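Local coordinates for protein mitochondrial association factor 1 (Toxoplasma gondii, PDB 6BXS) that adopts a macro-domain fold and comes from a parasite locus required for direct manipulation of host mitochondria, its own molecular activity being unclear, at residues A46-G51 / V166-V171; G54-G59 / E85-S90; D68-E73 / P154-H159; A121-Y126 / F148-K153; R215-G220 / Q255-P260. One frame throughout, in Å; residues are numbered along the deposited sequence.

How the interactions relate
Interactions 1, 4 and 5 are strand pairings of one mixed sheet, and interactions 2 and 3 lie beside it. Interaction 1 is central, its centre about 3 Å from that of the chain. The centres of interactions 4 and 5 are about 10 and 11 Å from it, on opposite sides of the chain's centre and about 21 Å apart. Met167 O to His150 N (2.9 Å) joins interaction 1 to interaction 4, and Val48 N to Arg215 O (2.9 Å) joins it to interaction 5. Interactions 2 and 3, centres about 15 Å apart, meet where Leu86 packs on Ile70 and Ile71. The bound sulfate lies at interaction 3.

Interaction 1 (A46-G51 / V166-V171); sequences ATVDAG and VMLYTV
Gly51 N donates to Thr170 O at 2.6 Å, the shortest bond of the contact, somewhat bent at 143°. The same glycine lies against Tyr169: Gly51 CA stands over one ring face, 3.6 Å from the centroid of the Tyr169 ring, a CH-pi contact displaced toward the rim, while Thr52 N and Phe56 O hold the phenol oxygen. With CG trans to the backbone N (chi1 -178°), Tyr169 runs alongside Asp49, their flat groups 75° apart; Asp49 OD2 comes within 3.5 Å of Tyr169 CD2. Asp49 sits between two neighbours of the parallel strand: its N reaches Leu168 O at 2.7 Å, from well above the carbonyl plane, and its O takes Thr170 N at 3.0 Å, almost end-on. Leu168 N to Thr47 O (2.9 Å) completes the four backbone bonds. On the sheet face carrying Val48 and Leu168, Val48 CG1 presses on Thr170 CG2 at 3.5 Å, a tight fit, while Val48 CG2 rests on Leu168 CB; Ile193 of helix 179-202 covers Val48 and Thr170. Helix 61-76 covers the face of Thr47 and Asp49 through Phe66, giving the sandwiched parallel strand pair at the heart of a macro domain.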
# COMPACT_ATOMS: atom_id res chain seq x y z
N ALA A 46 4.87 7.52 -2.15
CA ALA A 46 3.58 6.93 -2.47
C ALA A 46 3.06 6.13 -1.28
O ALA A 46 3.71 5.20 -0.81
CB ALA A 46 3.68 6.03 -3.70
N THR A 47 1.89 6.50 -0.78
CA THR A 47 1.32 5.85 0.39
C THR A 47 0.40 4.70 -0.02
O THR A 47 -0.38 4.82 -0.97
CB THR A 47 0.54 6.86 1.26
OG1 THR A 47 1.41 7.94 1.62
CG2 THR A 47 0.02 6.19 2.52
N VAL A 48 0.51 3.59 0.70
CA VAL A 48 -0.21 2.37 0.37
C VAL A 48 -1.51 2.26 1.16
O VAL A 48 -1.50 2.12 2.38
CB VAL A 48 0.65 1.12 0.64
CG1 VAL A 48 -0.16 -0.16 0.47
CG2 VAL A 48 1.87 1.10 -0.28
N ASP A 49 -2.63 2.32 0.45
CA ASP A 49 -3.94 2.20 1.06
C ASP A 49 -4.20 0.77 1.51
O ASP A 49 -4.07 -0.17 0.72
CB ASP A 49 -5.02 2.64 0.08
CG ASP A 49 -6.38 2.81 0.73
OD1 ASP A 49 -6.54 2.44 1.92
OD2 ASP A 49 -7.30 3.32 0.05
N ALA A 50 -4.57 0.59 2.78
CA ALA A 50 -5.03 -0.71 3.25
C ALA A 50 -6.42 -0.97 2.68
O ALA A 50 -7.43 -0.61 3.28
CB ALA A 50 -5.05 -0.75 4.77
N GLY A 51 -6.45 -1.61 1.52
CA GLY A 51 -7.66 -1.73 0.73
C GLY A 51 -8.66 -2.75 1.23
O GLY A 51 -8.36 -3.56 2.10
N VAL A 166 1.06 10.20 -6.32
CA VAL A 166 1.05 8.75 -6.51
C VAL A 166 0.56 8.07 -5.24
O VAL A 166 1.03 8.36 -4.14
CB VAL A 166 2.44 8.20 -6.88
CG1 VAL A 166 2.39 6.68 -7.02
CG2 VAL A 166 2.94 8.83 -8.16
N MET A 167 -0.38 7.15 -5.41
CA MET A 167 -0.87 6.33 -4.31
C MET A 167 -0.86 4.87 -4.73
O MET A 167 -0.87 4.56 -5.92
CB MET A 167 -2.28 6.75 -3.87
CG MET A 167 -3.35 6.54 -4.93
SD MET A 167 -5.03 6.72 -4.28
CE MET A 167 -5.21 5.20 -3.33
N LEU A 168 -0.83 3.98 -3.74
CA LEU A 168 -1.03 2.57 -3.97
C LEU A 168 -2.22 2.08 -3.17
O LEU A 168 -2.65 2.72 -2.21
CB LEU A 168 0.23 1.77 -3.62
CG LEU A 168 1.38 1.82 -4.63
CD1 LEU A 168 2.54 2.61 -4.06
CD2 LEU A 168 1.82 0.42 -5.04
N TYR A 169 -2.75 0.93 -3.57
CA TYR A 169 -3.92 0.32 -2.96
C TYR A 169 -3.67 -1.19 -2.98
O TYR A 169 -3.38 -1.75 -4.03
CB TYR A 169 -5.19 0.70 -3.71
CG TYR A 169 -6.50 0.17 -3.14
CD1 TYR A 169 -6.84 -1.17 -3.23
CD2 TYR A 169 -7.42 1.03 -2.55
CE1 TYR A 169 -8.04 -1.65 -2.73
CE2 TYR A 169 -8.62 0.57 -2.04
CZ TYR A 169 -8.93 -0.77 -2.13
OH TYR A 169 -10.12 -1.25 -1.63
N THR A 170 -3.75 -1.82 -1.82
CA THR A 170 -3.48 -3.25 -1.71
C THR A 170 -4.44 -3.93 -0.75
O THR A 170 -4.99 -3.30 0.16
CB THR A 170 -2.01 -3.51 -1.26
OG1 THR A 170 -1.67 -4.88 -1.52
CG2 THR A 170 -1.82 -3.21 0.23
N VAL A 171 -4.64 -5.23 -0.96
CA VAL A 171 -5.61 -6.01 -0.19
C VAL A 171 -4.89 -7.07 0.63
O VAL A 171 -4.30 -8.01 0.09
CB VAL A 171 -6.64 -6.69 -1.11
CG1 VAL A 171 -7.63 -7.52 -0.30
CG2 VAL A 171 -7.37 -5.65 -1.94

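Interaction 2 (G54-G59 / E85-S90); sequences GLFIGG and ELSAES
The loop 54-59, without regular structure, passes helix 83-103 closest at Ile57, whose CA is 5.1 Å from Ser87 CA. Ser90 makes the one direct hydrogen bond between the two segments: its OG accepts the backbone N-H of Ile57 at 2.9 Å in a nearly straight line (164°). The same hydroxyl donates back into its own helix, with Ser90 OG 2.6 Å from Leu86 O, an oxygen that also receives the helical bond from Ser90 N. A chi1 of 61°, with OG lodged between backbone N and carbonyl carbon, lets one oxygen serve both partners. The Ile57 side chain straddles this turn of helix. Its CD1 lies 3.7 Å from Ser90 CB, and its other branch, CG2, meets Leu86 CD2 at a slant, 4.0 Å away. Beyond them, Ala67 of helix 61-76 and Phe120 of strand 120-126 help enclose Ile57. One turn back, a water donates to Ile57 O at 2.7 Å and accepts from Ser87 OG, bridging loop and helix. Phe56 adds a lighter touch, its CB resting 3.6 Å from Ser87 O. Asn63 ND2, at the start of helix 61-76, binds Phe56 O. A serine hydroxyl and a water thus satisfy backbone groups of an irregular loop, and because the proton of Ser90 is committed to Leu86 O, its oxygen faces Ile57 as an acceptor.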
# COMPACT_ATOMS: atom_id res chain seq x y z
N GLY A 54 -13.52 -5.59 -1.59
CA GLY A 54 -14.38 -5.12 -2.66
C GLY A 54 -13.72 -4.09 -3.56
O GLY A 54 -14.30 -3.66 -4.55
N LEU A 55 -12.50 -3.67 -3.19
CA LEU A 55 -11.65 -2.82 -4.04
C LEU A 55 -12.15 -1.38 -4.21
O LEU A 55 -11.84 -0.75 -5.22
CB LEU A 55 -11.49 -3.45 -5.42
CG LEU A 55 -11.07 -4.92 -5.50
CD1 LEU A 55 -10.90 -5.34 -6.95
CD2 LEU A 55 -9.79 -5.17 -4.71
N PHE A 56 -12.89 -0.86 -3.24
CA PHE A 56 -13.34 0.53 -3.30
C PHE A 56 -12.49 1.43 -2.41
O PHE A 56 -11.94 0.99 -1.40
CB PHE A 56 -14.81 0.65 -2.88
CG PHE A 56 -15.03 0.48 -1.41
CD1 PHE A 56 -14.95 1.56 -0.55
CD2 PHE A 56 -15.31 -0.77 -0.88
CE1 PHE A 56 -15.14 1.40 0.81
CE2 PHE A 56 -15.49 -0.93 0.48
CZ PHE A 56 -15.41 0.15 1.32
N ILE A 57 -12.40 2.71 -2.78
CA ILE A 57 -11.78 3.72 -1.94
C ILE A 57 -12.87 4.49 -1.20
O ILE A 57 -13.67 5.20 -1.81
CB ILE A 57 -10.91 4.69 -2.76
CG1 ILE A 57 -9.71 3.95 -3.34
CG2 ILE A 57 -10.44 5.86 -1.89
CD1 ILE A 57 -8.92 4.73 -4.37
N GLY A 58 -12.89 4.33 0.12
CA GLY A 58 -13.93 4.92 0.95
C GLY A 58 -14.03 4.17 2.26
O GLY A 58 -13.08 3.51 2.68
N GLY A 59 -15.19 4.27 2.91
CA GLY A 59 -15.45 3.50 4.11
C GLY A 59 -14.75 4.00 5.35
O GLY A 59 -14.74 5.20 5.62
N GLU A 85 -19.40 8.61 -5.58
CA GLU A 85 -18.70 8.72 -6.86
C GLU A 85 -17.34 8.04 -6.79
O GLU A 85 -17.02 7.17 -7.60
CB GLU A 85 -18.51 10.18 -7.26
CG GLU A 85 -19.77 10.88 -7.74
CD GLU A 85 -19.52 12.32 -8.16
OE1 GLU A 85 -18.57 12.55 -8.94
OE2 GLU A 85 -20.25 13.21 -7.69
N LEU A 86 -16.55 8.45 -5.80
CA LEU A 86 -15.20 7.93 -5.62
C LEU A 86 -15.21 6.43 -5.33
O LEU A 86 -14.38 5.69 -5.87
CB LEU A 86 -14.50 8.68 -4.48
CG LEU A 86 -13.12 8.16 -4.05
CD1 LEU A 86 -12.17 8.08 -5.24
CD2 LEU A 86 -12.55 9.06 -2.97
N SER A 87 -16.14 6.00 -4.49
CA SER A 87 -16.27 4.59 -4.14
C SER A 87 -16.54 3.75 -5.37
O SER A 87 -15.87 2.75 -5.61
CB SER A 87 -17.38 4.39 -3.11
OG SER A 87 -16.92 4.62 -1.80
N ALA A 88 -17.53 4.16 -6.16
CA ALA A 88 -17.93 3.40 -7.33
C ALA A 88 -16.87 3.43 -8.42
O ALA A 88 -16.56 2.41 -9.03
CB ALA A 88 -19.25 3.93 -7.87
N GLU A 89 -16.30 4.61 -8.67
CA GLU A 89 -15.34 4.76 -9.76
C GLU A 89 -14.05 3.99 -9.47
O GLU A 89 -13.55 3.25 -10.32
CB GLU A 89 -15.01 6.23 -10.01
CG GLU A 89 -14.47 6.48 -11.41
CD GLU A 89 -13.77 7.82 -11.55
OE1 GLU A 89 -13.24 8.33 -10.54
OE2 GLU A 89 -13.74 8.35 -12.68
N SER A 90 -13.50 4.18 -8.27
CA SER A 90 -12.30 3.47 -7.85
C SER A 90 -12.53 1.97 -7.93
O SER A 90 -11.67 1.21 -8.37
CB SER A 90 -11.92 3.86 -6.42
OG SER A 90 -12.95 3.53 -5.51
O HOH W 1 -15.32 7.26 -1.41

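Interaction 3 (D68-E73 / P154-H159); sequences DTIIEE and PEVTPH. With SO4 (sulfate ion), chain E.
In this macro domain the loop between strand 147-152 and strand 166-170 folds over helix 61-76, Glu73 lying along Val156 and Thr157, and a sulfate, probably from the crystallisation liquor, sits at one end of the contact. Glu73 does most of the touching with the aliphatic part of its chain. Its CG points opposite the backbone N (chi1 -172°) and the chain then bends at chi2 (65°), which lays CG 3.3 Å from Thr157 O and 3.6 Å from Val156 C. Asn77, just past the end of the helix, bonds Glu73 OE2 and also Glu155 O through its ND2. That second bond probably helps to offset the close approach of two acceptors, Glu73 O and Glu155 O, at 3.2 Å. One turn earlier along the helix, Ile70 CG2 crosses Val156 obliquely and reaches its CB at 4.1 Å; behind it Leu86 of helix 83-103 packs on Ile70. Thr69 faces Pro158 at about a right angle, its CG2 touching Pro158 CG at 4.2 Å. The hydroxyl of Thr69 lies 3.0 Å from sulfate O1, but its proton may go instead to Glu65 O within the helix. Arg29 NH2 and the backbone N-H groups of Leu36 and Tyr37 also bind the anion. From the loop, His159 turns a ring edge to it, and the NE2 proton, directed chiefly to Tyr37 O, is shared with sulfate O4, 3.3 Å from His159 NE2 in a bent approach (140°).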
# COMPACT_ATOMS: atom_id res chain seq x y z
N ASP A 68 -11.41 10.55 2.32
CA ASP A 68 -11.63 11.87 2.89
C ASP A 68 -10.61 12.88 2.36
O ASP A 68 -10.96 14.01 2.03
CB ASP A 68 -11.56 11.82 4.42
CG ASP A 68 -12.70 11.02 5.02
OD1 ASP A 68 -13.72 10.82 4.33
OD2 ASP A 68 -12.58 10.60 6.19
N THR A 69 -9.36 12.45 2.27
CA THR A 69 -8.28 13.31 1.79
C THR A 69 -8.47 13.66 0.31
O THR A 69 -8.29 14.82 -0.08
CB THR A 69 -6.91 12.63 1.97
OG1 THR A 69 -6.70 12.34 3.35
CG2 THR A 69 -5.79 13.54 1.47
N ILE A 70 -8.81 12.67 -0.49
CA ILE A 70 -9.05 12.87 -1.92
C ILE A 70 -10.26 13.77 -2.14
O ILE A 70 -10.24 14.67 -2.99
CB ILE A 70 -9.26 11.52 -2.64
CG1 ILE A 70 -7.94 10.76 -2.72
CG2 ILE A 70 -9.83 11.75 -4.05
CD1 ILE A 70 -8.05 9.36 -3.29
N ILE A 71 -11.33 13.52 -1.39
CA ILE A 71 -12.56 14.28 -1.54
C ILE A 71 -12.37 15.73 -1.09
O ILE A 71 -12.85 16.65 -1.75
CB ILE A 71 -13.72 13.64 -0.74
CG1 ILE A 71 -14.10 12.29 -1.37
CG2 ILE A 71 -14.94 14.55 -0.71
CD1 ILE A 71 -14.97 11.41 -0.49
N GLU A 72 -11.68 15.93 0.02
CA GLU A 72 -11.44 17.27 0.54
C GLU A 72 -10.67 18.12 -0.47
O GLU A 72 -11.00 19.27 -0.71
CB GLU A 72 -10.68 17.23 1.86
CG GLU A 72 -10.71 18.55 2.63
CD GLU A 72 -9.45 18.81 3.46
OE1 GLU A 72 -8.35 18.42 3.02
OE2 GLU A 72 -9.58 19.40 4.55
N GLU A 73 -9.63 17.53 -1.06
CA GLU A 73 -8.81 18.23 -2.03
C GLU A 73 -9.61 18.51 -3.31
O GLU A 73 -9.41 19.53 -3.96
CB GLU A 73 -7.56 17.42 -2.36
CG GLU A 73 -6.55 18.15 -3.23
CD GLU A 73 -5.96 19.37 -2.55
OE1 GLU A 73 -5.82 19.36 -1.31
OE2 GLU A 73 -5.63 20.35 -3.26
N PRO A 154 -4.06 16.50 -10.76
CA PRO A 154 -3.61 17.61 -9.90
C PRO A 154 -4.69 18.13 -8.97
O PRO A 154 -4.38 18.65 -7.90
CB PRO A 154 -3.21 18.69 -10.92
CG PRO A 154 -2.92 17.95 -12.17
CD PRO A 154 -3.87 16.79 -12.19
N GLU A 155 -5.95 17.99 -9.36
CA GLU A 155 -7.04 18.58 -8.59
C GLU A 155 -7.49 17.72 -7.41
O GLU A 155 -8.40 18.10 -6.67
CB GLU A 155 -8.24 18.87 -9.49
CG GLU A 155 -7.93 19.77 -10.67
CD GLU A 155 -7.34 19.03 -11.86
OE1 GLU A 155 -7.02 17.83 -11.71
OE2 GLU A 155 -7.20 19.64 -12.93
N VAL A 156 -6.85 16.56 -7.22
CA VAL A 156 -7.09 15.73 -6.04
C VAL A 156 -5.77 15.37 -5.35
O VAL A 156 -5.75 14.54 -4.44
CB VAL A 156 -7.86 14.44 -6.37
CG1 VAL A 156 -9.17 14.77 -7.07
CG2 VAL A 156 -7.02 13.51 -7.23
N THR A 157 -4.68 15.98 -5.80
CA THR A 157 -3.36 15.70 -5.25
C THR A 157 -3.23 16.30 -3.85
O THR A 157 -3.34 17.52 -3.70
CB THR A 157 -2.25 16.26 -6.15
OG1 THR A 157 -2.37 15.69 -7.46
CG2 THR A 157 -0.87 15.93 -5.58
N PRO A 158 -2.99 15.46 -2.82
CA PRO A 158 -2.89 15.93 -1.43
C PRO A 158 -1.97 17.13 -1.23
O PRO A 158 -0.83 17.13 -1.67
CB PRO A 158 -2.34 14.70 -0.69
CG PRO A 158 -2.84 13.55 -1.47
CD PRO A 158 -2.84 13.99 -2.91
N HIS A 159 -2.50 18.16 -0.56
CA HIS A 159 -1.74 19.37 -0.24
C HIS A 159 -1.30 20.12 -1.50
O HIS A 159 -0.43 20.99 -1.43
CB HIS A 159 -0.53 19.03 0.63
CG HIS A 159 -0.85 18.12 1.77
ND1 HIS A 159 -1.74 18.46 2.76
CD2 HIS A 159 -0.40 16.88 2.08
CE1 HIS A 159 -1.83 17.47 3.63
NE2 HIS A 159 -1.03 16.50 3.24
S SO4 E . -3.34 13.79 5.30
O1 SO4 E . -4.53 14.04 4.48
O2 SO4 E . -3.51 12.54 6.04
O3 SO4 E . -3.16 14.89 6.25
O4 SO4 E . -2.17 13.70 4.44

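Interaction 4 (A121-Y126 / F148-K153); sequences ARSFAY and FLHILK
Phe124 sets the edge of its ring against Leu149: Leu149 O lies in the ring plane, 3.3 Å from Phe124 CD1. Ile151 CD1 comes up at the ring edge too, 4.2 Å from Phe124 CE1, and Tyr200 meets the ring in a T-shaped stack. With CG trans to the carbonyl carbon (chi1 -57°), Phe124 runs beside Leu149 in the same direction. On the other side of the sheet the His150 ring receives Ser123 OG at its edge, in plane and 3.0 Å from His150 ND1, a hydrogen bond in which either may donate. With ND1 on Ser123 OG and NE2 on Gln94 OE1 of helix 83-103, the imidazole is fixed at both nitrogens; Ser113 OG in turn holds Ser123 OG. The neighbouring Phe148 ring takes Ala125 CB obliquely, 3.6 Å from its CD2, and has Phe124 O near its plane at the edge. These are two antiparallel strands of the mixed macro-domain sheet. Phe124 and Leu149 form a hydrogen-bonded pair, Phe124 N reaching Leu149 O at 2.7 Å. At the far end a classic beta bulge interrupts the pattern: Ala121 and Arg122 both face Ile151, whose O accepts Ala121 N at 2.7 Å nearly end-on and Arg122 N at 3.3 Å on a lone pair. Ala121 CB packs on Ile151 CG2. Past the bulge, Lys153 CG lies against Ala121 N, and the bent chain carries NZ on to Gly114 O. Arg122 leads away from the pair, its NE salt-bridged to Glu110 of strand 109-111.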
# COMPACT_ATOMS: atom_id res chain seq x y z
N ALA A 121 -5.42 10.06 -13.01
CA ALA A 121 -4.80 10.38 -14.29
C ALA A 121 -4.42 9.11 -15.05
O ALA A 121 -4.60 9.02 -16.26
CB ALA A 121 -3.57 11.25 -14.07
N ARG A 122 -3.87 8.15 -14.32
CA ARG A 122 -3.49 6.87 -14.89
C ARG A 122 -3.49 5.81 -13.80
O ARG A 122 -3.17 6.11 -12.65
CB ARG A 122 -2.13 6.96 -15.57
CG ARG A 122 -1.89 5.86 -16.60
CD ARG A 122 -0.98 6.34 -17.70
NE ARG A 122 -0.96 5.41 -18.83
CZ ARG A 122 -1.49 5.64 -20.03
NH1 ARG A 122 -2.09 6.79 -20.31
NH2 ARG A 122 -1.41 4.70 -20.97
N SER A 123 -3.84 4.58 -14.16
CA SER A 123 -4.02 3.52 -13.18
C SER A 123 -3.31 2.24 -13.60
O SER A 123 -3.38 1.82 -14.75
CB SER A 123 -5.51 3.24 -12.96
OG SER A 123 -6.17 4.41 -12.52
N PHE A 124 -2.64 1.62 -12.63
CA PHE A 124 -1.85 0.41 -12.87
C PHE A 124 -2.28 -0.69 -11.91
O PHE A 124 -2.91 -0.42 -10.89
CB PHE A 124 -0.36 0.70 -12.68
CG PHE A 124 0.17 1.80 -13.56
CD1 PHE A 124 -0.06 3.13 -13.24
CD2 PHE A 124 0.92 1.50 -14.69
CE1 PHE A 124 0.43 4.14 -14.05
CE2 PHE A 124 1.42 2.51 -15.49
CZ PHE A 124 1.17 3.83 -15.17
N ALA A 125 -1.93 -1.92 -12.24
CA ALA A 125 -2.16 -3.05 -11.35
C ALA A 125 -1.08 -4.11 -11.53
O ALA A 125 -0.42 -4.17 -12.57
CB ALA A 125 -3.53 -3.64 -11.56
N TYR A 126 -0.91 -4.94 -10.51
CA TYR A 126 0.16 -5.94 -10.49
C TYR A 126 -0.16 -6.98 -9.43
O TYR A 126 -0.53 -6.64 -8.30
CB TYR A 126 1.51 -5.26 -10.21
CG TYR A 126 2.71 -6.18 -10.11
CD1 TYR A 126 2.94 -6.96 -8.98
CD2 TYR A 126 3.64 -6.24 -11.14
CE1 TYR A 126 4.04 -7.79 -8.89
CE2 TYR A 126 4.75 -7.06 -11.05
CZ TYR A 126 4.95 -7.83 -9.93
OH TYR A 126 6.05 -8.66 -9.84
N PHE A 148 -2.60 -2.09 -6.68
CA PHE A 148 -2.87 -1.05 -7.67
C PHE A 148 -2.00 0.17 -7.41
O PHE A 148 -1.65 0.46 -6.26
CB PHE A 148 -4.35 -0.67 -7.65
CG PHE A 148 -5.28 -1.85 -7.73
CD1 PHE A 148 -5.72 -2.47 -6.57
CD2 PHE A 148 -5.69 -2.35 -8.95
CE1 PHE A 148 -6.57 -3.56 -6.64
CE2 PHE A 148 -6.53 -3.44 -9.02
CZ PHE A 148 -6.97 -4.05 -7.87
N LEU A 149 -1.65 0.88 -8.48
CA LEU A 149 -0.90 2.12 -8.39
C LEU A 149 -1.59 3.17 -9.24
O LEU A 149 -1.85 2.94 -10.42
CB LEU A 149 0.55 1.91 -8.84
CG LEU A 149 1.57 3.02 -8.53
CD1 LEU A 149 2.98 2.45 -8.52
CD2 LEU A 149 1.47 4.15 -9.54
N HIS A 150 -1.88 4.33 -8.65
CA HIS A 150 -2.60 5.39 -9.34
C HIS A 150 -1.83 6.70 -9.36
O HIS A 150 -1.33 7.15 -8.32
CB HIS A 150 -3.97 5.64 -8.68
CG HIS A 150 -4.83 4.42 -8.58
ND1 HIS A 150 -5.54 3.92 -9.65
CD2 HIS A 150 -5.11 3.61 -7.54
CE1 HIS A 150 -6.22 2.85 -9.27
NE2 HIS A 150 -5.97 2.64 -7.99
N ILE A 151 -1.72 7.30 -10.53
CA ILE A 151 -1.29 8.69 -10.64
C ILE A 151 -2.52 9.57 -10.53
O ILE A 151 -3.40 9.52 -11.38
CB ILE A 151 -0.56 8.97 -11.97
CG1 ILE A 151 0.61 8.00 -12.15
CG2 ILE A 151 -0.08 10.42 -12.00
CD1 ILE A 151 1.37 8.18 -13.45
N LEU A 152 -2.58 10.37 -9.47
CA LEU A 152 -3.74 11.22 -9.21
C LEU A 152 -3.69 12.48 -10.07
O LEU A 152 -2.62 12.99 -10.39
CB LEU A 152 -3.80 11.60 -7.73
CG LEU A 152 -3.96 10.44 -6.74
CD1 LEU A 152 -3.83 10.96 -5.32
CD2 LEU A 152 -5.29 9.73 -6.94
N LYS A 153 -4.87 12.99 -10.44
CA LYS A 153 -4.95 14.25 -11.16
C LYS A 153 -4.55 15.38 -10.21
O LYS A 153 -4.67 15.23 -8.99
CB LYS A 153 -6.35 14.49 -11.72
CG LYS A 153 -6.84 13.39 -12.66
CD LYS A 153 -8.03 13.87 -13.48
CE LYS A 153 -7.62 14.26 -14.89
NZ LYS A 153 -7.46 13.08 -15.78

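Interaction 5 (R215-G220 / Q255-P260); sequences RLPLLG and QFMYEP
Arg215 and Gln255 hold the tight end of this contact. The guanidinium grips a single atom side-on: NE lies 3.0 Å and NH2 3.1 Å from Gln255 OE1, which stays in the guanidinium plane while the two flat groups are within 26° of coplanar. The amide is steadied behind by Glu253, bonded to its NE2, and Arg215 in turn by Asp38 and Pro35 O. The backbones pair in parallel, Leu216 N to Gln255 O and Met257 N to Leu216 O, both 2.7 Å. Met257 folds over this junction: with chi1 at -57° its CG lies 3.5 Å from Arg215 CG and its SD turns toward Pro217. On the other sheet face Leu216 CD1 meets Phe256 CE1 at 3.8 Å, the two side chains running the same way. Further on the chains diverge and packing thins, until the partly exposed Glu259 touches Leu218 by one approach, OE2 to CD2 at 4.0 Å; that carboxylate is tied instead to Ser261 and Thr263. The strands are the two ends of a beta-alpha-beta unit whose helix, 230-248, covers Phe256 and Leu218, while strand 45-50 flanks Arg215 and strand 19-24 flanks Gln255.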
# COMPACT_ATOMS: atom_id res chain seq x y z
N ARG A 215 5.12 4.66 1.74
CA ARG A 215 4.66 4.78 3.12
C ARG A 215 3.60 3.71 3.40
O ARG A 215 2.51 3.75 2.83
CB ARG A 215 4.10 6.18 3.38
CG ARG A 215 3.61 6.43 4.79
CD ARG A 215 3.38 7.91 5.04
NE ARG A 215 4.61 8.69 4.90
CZ ARG A 215 4.69 10.01 5.02
NH1 ARG A 215 3.60 10.73 5.28
NH2 ARG A 215 5.86 10.62 4.88
N LEU A 216 3.94 2.77 4.28
CA LEU A 216 3.12 1.59 4.52
C LEU A 216 2.41 1.61 5.87
O LEU A 216 2.99 2.06 6.86
CB LEU A 216 3.98 0.33 4.44
CG LEU A 216 4.73 0.08 3.13
CD1 LEU A 216 5.83 -0.94 3.32
CD2 LEU A 216 3.75 -0.37 2.06
N PRO A 217 1.16 1.13 5.92
CA PRO A 217 0.57 0.79 7.21
C PRO A 217 0.98 -0.62 7.61
O PRO A 217 1.65 -1.29 6.83
CB PRO A 217 -0.93 0.88 6.93
CG PRO A 217 -1.04 0.43 5.52
CD PRO A 217 0.19 0.96 4.82
N LEU A 218 0.59 -1.06 8.80
CA LEU A 218 0.72 -2.47 9.14
C LEU A 218 -0.46 -3.21 8.52
O LEU A 218 -1.56 -3.22 9.08
CB LEU A 218 0.77 -2.69 10.65
CG LEU A 218 0.88 -4.15 11.08
CD1 LEU A 218 2.27 -4.71 10.77
CD2 LEU A 218 0.55 -4.30 12.55
N LEU A 219 -0.24 -3.82 7.36
CA LEU A 219 -1.30 -4.48 6.62
C LEU A 219 -1.89 -5.64 7.41
O LEU A 219 -1.19 -6.35 8.13
CB LEU A 219 -0.77 -4.97 5.27
CG LEU A 219 -0.41 -3.85 4.29
CD1 LEU A 219 0.51 -4.37 3.20
CD2 LEU A 219 -1.67 -3.24 3.70
N GLY A 220 -3.20 -5.82 7.28
CA GLY A 220 -3.90 -6.89 7.97
C GLY A 220 -4.34 -6.50 9.37
O GLY A 220 -5.03 -7.27 10.04
N GLN A 255 8.94 3.32 4.45
CA GLN A 255 8.44 4.03 5.62
C GLN A 255 7.23 3.29 6.17
O GLN A 255 6.36 2.86 5.41
CB GLN A 255 8.06 5.47 5.27
CG GLN A 255 9.13 6.25 4.55
CD GLN A 255 8.68 7.66 4.19
OE1 GLN A 255 7.53 8.03 4.45
NE2 GLN A 255 9.57 8.44 3.60
N PHE A 256 7.18 3.15 7.49
CA PHE A 256 6.04 2.52 8.15
C PHE A 256 5.29 3.51 9.02
O PHE A 256 5.87 4.20 9.86
CB PHE A 256 6.50 1.33 9.00
CG PHE A 256 6.84 0.12 8.18
CD1 PHE A 256 5.85 -0.76 7.78
CD2 PHE A 256 8.15 -0.14 7.81
CE1 PHE A 256 6.16 -1.88 7.03
CE2 PHE A 256 8.47 -1.26 7.06
CZ PHE A 256 7.47 -2.13 6.67
N MET A 257 3.97 3.58 8.82
CA MET A 257 3.11 4.45 9.59
C MET A 257 2.97 3.93 11.01
O MET A 257 3.36 2.80 11.30
CB MET A 257 1.74 4.57 8.92
CG MET A 257 1.80 5.06 7.49
SD MET A 257 0.24 4.87 6.60
CE MET A 257 -0.82 5.96 7.55
N TYR A 258 2.40 4.74 11.89
CA TYR A 258 2.36 4.41 13.31
C TYR A 258 1.05 3.78 13.74
O TYR A 258 -0.03 4.19 13.31
CB TYR A 258 2.61 5.67 14.15
CG TYR A 258 2.61 5.40 15.64
CD1 TYR A 258 3.75 4.93 16.28
CD2 TYR A 258 1.46 5.60 16.40
CE1 TYR A 258 3.75 4.68 17.64
CE2 TYR A 258 1.46 5.34 17.76
CZ TYR A 258 2.60 4.89 18.37
OH TYR A 258 2.60 4.64 19.73
N GLU A 259 1.15 2.77 14.59
CA GLU A 259 0.02 2.28 15.37
C GLU A 259 0.53 1.98 16.78
O GLU A 259 1.68 1.58 16.95
CB GLU A 259 -0.61 1.05 14.71
CG GLU A 259 0.36 -0.05 14.27
CD GLU A 259 0.72 -1.01 15.38
OE1 GLU A 259 -0.06 -1.16 16.34
OE2 GLU A 259 1.80 -1.63 15.29
N PRO A 260 -0.33 2.19 17.80
CA PRO A 260 0.10 2.21 19.21
C PRO A 260 0.99 1.05 19.68
O PRO A 260 1.79 1.27 20.59
CB PRO A 260 -1.23 2.19 19.96
CG PRO A 260 -2.17 2.90 19.06
CD PRO A 260 -1.76 2.50 17.67